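Local structure of ancestral D-type dye decolorizing peroxidase (Geotrichum candidum, 7ANV) at residues 34-46 and 78-92. The protein is a heme peroxidase of the fungal D-type dye-decolorizing family, which probably uses hydrogen peroxide to oxidise bulky dyes and similar substrates. Residues are numbered along the deposited sequence; the frame is centred on the assembly and turned at random. Where two conformers were deposited one is given.
Sequences FRKHLKQLIPLIT and AGVNIAFSHAGLKKL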
# COMPACT_ATOMS: atom_id res chain seq x y z
N PHE A 34 -7.32 -18.44 23.28
CA PHE A 34 -7.31 -17.79 21.96
C PHE A 34 -7.55 -18.83 20.85
O PHE A 34 -8.33 -18.60 19.92
CB PHE A 34 -6.01 -17.03 21.70
CG PHE A 34 -5.98 -16.44 20.31
CD1 PHE A 34 -6.58 -15.21 20.05
CD2 PHE A 34 -5.41 -17.12 19.25
CE1 PHE A 34 -6.58 -14.67 18.77
CE2 PHE A 34 -5.47 -16.61 17.96
CZ PHE A 34 -6.01 -15.37 17.72
N ARG A 35 -6.91 -19.98 20.96
CA ARG A 35 -7.02 -21.03 19.92
C ARG A 35 -8.46 -21.56 19.92
O ARG A 35 -8.97 -21.86 18.82
CB ARG A 35 -5.94 -22.09 20.07
CG ARG A 35 -4.52 -21.56 19.92
CD ARG A 35 -3.48 -22.67 19.96
NE ARG A 35 -3.55 -23.49 18.75
CZ ARG A 35 -3.28 -24.80 18.66
NH1 ARG A 35 -2.90 -25.51 19.72
NH2 ARG A 35 -3.42 -25.41 17.49
N LYS A 36 -9.12 -21.66 21.07
CA LYS A 36 -10.54 -22.12 21.15
C LYS A 36 -11.44 -21.06 20.55
O LYS A 36 -12.33 -21.42 19.74
CB LYS A 36 -10.98 -22.33 22.61
CG LYS A 36 -10.32 -23.53 23.26
CD LYS A 36 -10.55 -24.81 22.48
CE LYS A 36 -10.29 -26.05 23.30
NZ LYS A 36 -9.83 -27.16 22.44
N HIS A 37 -11.23 -19.80 20.94
CA HIS A 37 -12.01 -18.63 20.44
C HIS A 37 -11.92 -18.53 18.92
O HIS A 37 -12.94 -18.26 18.27
CB HIS A 37 -11.53 -17.35 21.11
CG HIS A 37 -11.85 -17.31 22.57
ND1 HIS A 37 -11.29 -16.37 23.42
CD2 HIS A 37 -12.68 -18.08 23.32
CE1 HIS A 37 -11.79 -16.57 24.63
NE2 HIS A 37 -12.63 -17.61 24.60
N LEU A 38 -10.72 -18.74 18.38
CA LEU A 38 -10.48 -18.62 16.92
C LEU A 38 -11.37 -19.58 16.14
O LEU A 38 -11.81 -19.21 15.05
CB LEU A 38 -9.00 -18.88 16.64
CG LEU A 38 -8.58 -18.63 15.21
CD1 LEU A 38 -8.74 -17.17 14.83
CD2 LEU A 38 -7.14 -19.06 15.00
N LYS A 39 -11.74 -20.72 16.71
CA LYS A 39 -12.65 -21.69 16.05
C LYS A 39 -14.00 -21.00 15.73
O LYS A 39 -14.58 -21.27 14.67
CB LYS A 39 -12.84 -22.93 16.91
CG LYS A 39 -13.33 -24.13 16.14
CD LYS A 39 -13.45 -25.44 16.92
CE LYS A 39 -13.47 -26.61 15.95
NZ LYS A 39 -13.85 -27.90 16.58
N GLN A 40 -14.45 -20.13 16.62
CA GLN A 40 -15.73 -19.39 16.48
C GLN A 40 -15.55 -18.19 15.55
O GLN A 40 -16.56 -17.79 14.95
CB GLN A 40 -16.24 -18.99 17.87
CG GLN A 40 -16.27 -20.17 18.83
CD GLN A 40 -17.20 -21.24 18.31
OE1 GLN A 40 -18.28 -20.93 17.82
NE2 GLN A 40 -16.76 -22.49 18.39
N LEU A 41 -14.34 -17.67 15.37
CA LEU A 41 -14.13 -16.56 14.40
C LEU A 41 -14.15 -17.10 12.97
O LEU A 41 -14.54 -16.37 12.07
CB LEU A 41 -12.81 -15.84 14.69
CG LEU A 41 -12.52 -14.66 13.77
CD1 LEU A 41 -13.49 -13.52 14.03
CD2 LEU A 41 -11.07 -14.19 13.89
N ILE A 42 -13.67 -18.31 12.74
CA ILE A 42 -13.45 -18.81 11.35
C ILE A 42 -14.69 -18.64 10.47
O ILE A 42 -14.55 -18.20 9.32
CB ILE A 42 -12.85 -20.22 11.36
CG1 ILE A 42 -11.41 -20.11 11.89
CG2 ILE A 42 -12.86 -20.81 9.96
CD1 ILE A 42 -10.74 -21.41 12.20
N PRO A 43 -15.92 -18.97 10.92
CA PRO A 43 -17.10 -18.76 10.07
C PRO A 43 -17.34 -17.30 9.65
O PRO A 43 -18.04 -17.10 8.72
CB PRO A 43 -18.28 -19.18 10.96
CG PRO A 43 -17.66 -20.15 11.96
CD PRO A 43 -16.25 -19.64 12.19
N LEU A 44 -16.76 -16.33 10.34
CA LEU A 44 -16.94 -14.87 10.05
C LEU A 44 -15.91 -14.43 9.02
O LEU A 44 -16.06 -13.32 8.50
CB LEU A 44 -16.76 -14.03 11.32
CG LEU A 44 -17.96 -13.95 12.26
CD1 LEU A 44 -18.32 -15.29 12.81
CD2 LEU A 44 -17.67 -12.99 13.39
N ILE A 45 -14.86 -15.23 8.78
CA ILE A 45 -13.73 -14.77 7.93
C ILE A 45 -14.22 -14.78 6.48
O ILE A 45 -14.67 -15.82 6.00
CB ILE A 45 -12.45 -15.61 8.11
CG1 ILE A 45 -11.90 -15.54 9.54
CG2 ILE A 45 -11.37 -15.20 7.09
CD1 ILE A 45 -11.45 -14.17 9.95
N THR A 46 -14.11 -13.65 5.81
CA THR A 46 -14.54 -13.45 4.42
C THR A 46 -13.48 -13.98 3.47
O THR A 46 -12.33 -13.50 3.53
CB THR A 46 -14.77 -11.97 4.13
OG1 THR A 46 -15.58 -11.43 5.19
CG2 THR A 46 -15.44 -11.75 2.81
N ALA A 78 -20.29 -6.48 5.67
CA ALA A 78 -19.05 -6.47 6.47
C ALA A 78 -18.09 -7.50 5.89
O ALA A 78 -18.54 -8.51 5.34
CB ALA A 78 -19.32 -6.75 7.93
N GLY A 79 -16.79 -7.24 5.96
CA GLY A 79 -15.80 -8.26 5.62
C GLY A 79 -14.80 -8.36 6.76
O GLY A 79 -14.53 -7.34 7.38
N VAL A 80 -14.33 -9.55 7.06
CA VAL A 80 -13.44 -9.81 8.23
C VAL A 80 -12.26 -10.64 7.77
O VAL A 80 -12.47 -11.68 7.17
CB VAL A 80 -14.15 -10.55 9.38
CG1 VAL A 80 -13.20 -10.72 10.58
CG2 VAL A 80 -15.41 -9.81 9.77
N ASN A 81 -11.04 -10.18 8.07
CA ASN A 81 -9.82 -11.00 7.86
C ASN A 81 -8.99 -10.90 9.14
O ASN A 81 -9.21 -10.00 9.99
CB ASN A 81 -8.98 -10.52 6.66
CG ASN A 81 -9.37 -11.01 5.28
OD1 ASN A 81 -8.59 -10.90 4.35
ND2 ASN A 81 -10.55 -11.58 5.12
N ILE A 82 -8.03 -11.80 9.27
CA ILE A 82 -7.12 -11.83 10.43
C ILE A 82 -5.71 -12.18 9.96
O ILE A 82 -5.54 -13.06 9.09
CB ILE A 82 -7.63 -12.80 11.51
CG1 ILE A 82 -6.83 -12.64 12.80
CG2 ILE A 82 -7.68 -14.25 11.00
CD1 ILE A 82 -7.42 -13.34 14.00
N ALA A 83 -4.72 -11.57 10.62
CA ALA A 83 -3.31 -11.79 10.27
C ALA A 83 -2.51 -11.77 11.57
O ALA A 83 -2.90 -11.08 12.52
CB ALA A 83 -2.80 -10.79 9.26
N PHE A 84 -1.37 -12.43 11.55
CA PHE A 84 -0.52 -12.69 12.73
C PHE A 84 0.88 -12.16 12.44
O PHE A 84 1.42 -12.40 11.37
CB PHE A 84 -0.48 -14.19 13.04
CG PHE A 84 -1.82 -14.70 13.48
CD1 PHE A 84 -2.21 -14.64 14.79
CD2 PHE A 84 -2.70 -15.24 12.55
CE1 PHE A 84 -3.45 -15.08 15.18
CE2 PHE A 84 -3.96 -15.64 12.94
CZ PHE A 84 -4.32 -15.60 14.26
N SER A 85 1.49 -11.53 13.45
CA SER A 85 2.92 -11.16 13.40
C SER A 85 3.74 -12.39 13.80
O SER A 85 3.18 -13.33 14.45
CB SER A 85 3.17 -9.99 14.34
OG SER A 85 3.01 -10.44 15.67
N HIS A 86 5.06 -12.35 13.57
CA HIS A 86 5.97 -13.39 14.11
C HIS A 86 5.78 -13.51 15.64
O HIS A 86 5.77 -14.68 16.14
CB HIS A 86 7.41 -13.10 13.70
CG HIS A 86 8.36 -13.93 14.49
ND1 HIS A 86 8.52 -15.27 14.24
CD2 HIS A 86 9.14 -13.65 15.55
CE1 HIS A 86 9.39 -15.76 15.09
NE2 HIS A 86 9.76 -14.81 15.92
N ALA A 87 5.70 -12.39 16.39
CA ALA A 87 5.51 -12.39 17.86
C ALA A 87 4.22 -13.16 18.24
O ALA A 87 4.23 -13.92 19.23
CB ALA A 87 5.46 -10.96 18.39
N GLY A 88 3.17 -13.05 17.42
CA GLY A 88 1.91 -13.79 17.64
C GLY A 88 2.10 -15.28 17.42
O GLY A 88 1.60 -16.04 18.24
N LEU A 89 2.79 -15.69 16.36
CA LEU A 89 3.02 -17.13 16.07
C LEU A 89 3.84 -17.69 17.22
O LEU A 89 3.60 -18.82 17.65
CB LEU A 89 3.77 -17.32 14.75
CG LEU A 89 3.04 -16.80 13.50
CD1 LEU A 89 3.77 -17.18 12.22
CD2 LEU A 89 1.61 -17.27 13.46
N LYS A 90 4.84 -16.93 17.68
CA LYS A 90 5.69 -17.43 18.80
C LYS A 90 4.80 -17.68 20.02
O LYS A 90 4.90 -18.75 20.66
CB LYS A 90 6.78 -16.43 19.15
CG LYS A 90 7.77 -16.94 20.18
CD LYS A 90 8.86 -15.94 20.49
CE LYS A 90 9.69 -16.34 21.68
NZ LYS A 90 10.88 -15.45 21.81
N LYS A 91 3.98 -16.69 20.37
CA LYS A 91 3.06 -16.78 21.51
C LYS A 91 2.20 -18.04 21.41
O LYS A 91 1.93 -18.67 22.47
CB LYS A 91 2.20 -15.52 21.59
CG LYS A 91 1.26 -15.52 22.79
CD LYS A 91 1.98 -15.41 24.12
CE LYS A 91 1.04 -15.69 25.28
NZ LYS A 91 1.66 -15.27 26.55
N LEU A 92 1.74 -18.40 20.22
CA LEU A 92 0.86 -19.57 19.99
C LEU A 92 1.66 -20.88 19.90
O LEU A 92 1.00 -21.95 19.81
CB LEU A 92 0.06 -19.34 18.71
CG LEU A 92 -0.97 -18.22 18.79
CD1 LEU A 92 -1.64 -18.01 17.44
CD2 LEU A 92 -1.96 -18.51 19.91
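Phe34 meets Phe84 rim to rim, with the ring planes at 87° and neither ring over the face of the other. CZ of Phe34 approaches in the plane of the Phe84 ring, 3.6 Å from Phe84 CE1. The chi1 of 177° sets the Phe34 ring opposite its own backbone N and sends it from helix 31-41 towards strand 78-84. CD2 of Phe34 lies 3.8 Å from CD2 of Leu92, whose side chain crosses it at about a right angle from helix 86-92. With an alanine here at Phe34, the edge of Phe84 and the methyls of Leu92 are likely to lose their shared apolar partner. Ile82 carries the packing further along the strand. From its CB, the CG2 branch meets Ile45 CD1. The other branch runs through CG1 in an extended chain to CD1. That terminal methyl, Ile82 CD1, sits 3.7 Å from Leu41 CD2, with Leu38 CD1 also close, and lies at the edge of the Phe34 ring. In the ferredoxin-like fold of this dye-decolorizing peroxidase domain, the helix packs on a four-stranded antiparallel sheet in which 78-84 is an outermost strand. Helix 34-41 and strand 78-84 run roughly antiparallel, their directions 152° apart. Past the helix the chain turns back to the strand at Thr46. Thr46 N donates to Val80 O at 2.9 Å, in the carbonyl plane and nearly straight. Val80 N donates to Thr46 OG1, also at 2.9 Å. Val80 O takes a second bond from Asn81 ND2, which comes from above the carbonyl plane. Asn81 ND2 also makes a weak bond to Thr46 O, at 3.1 Å. Asn81 OD1 accepts from the backbone N of Asp11, so the amide is held at both its ends.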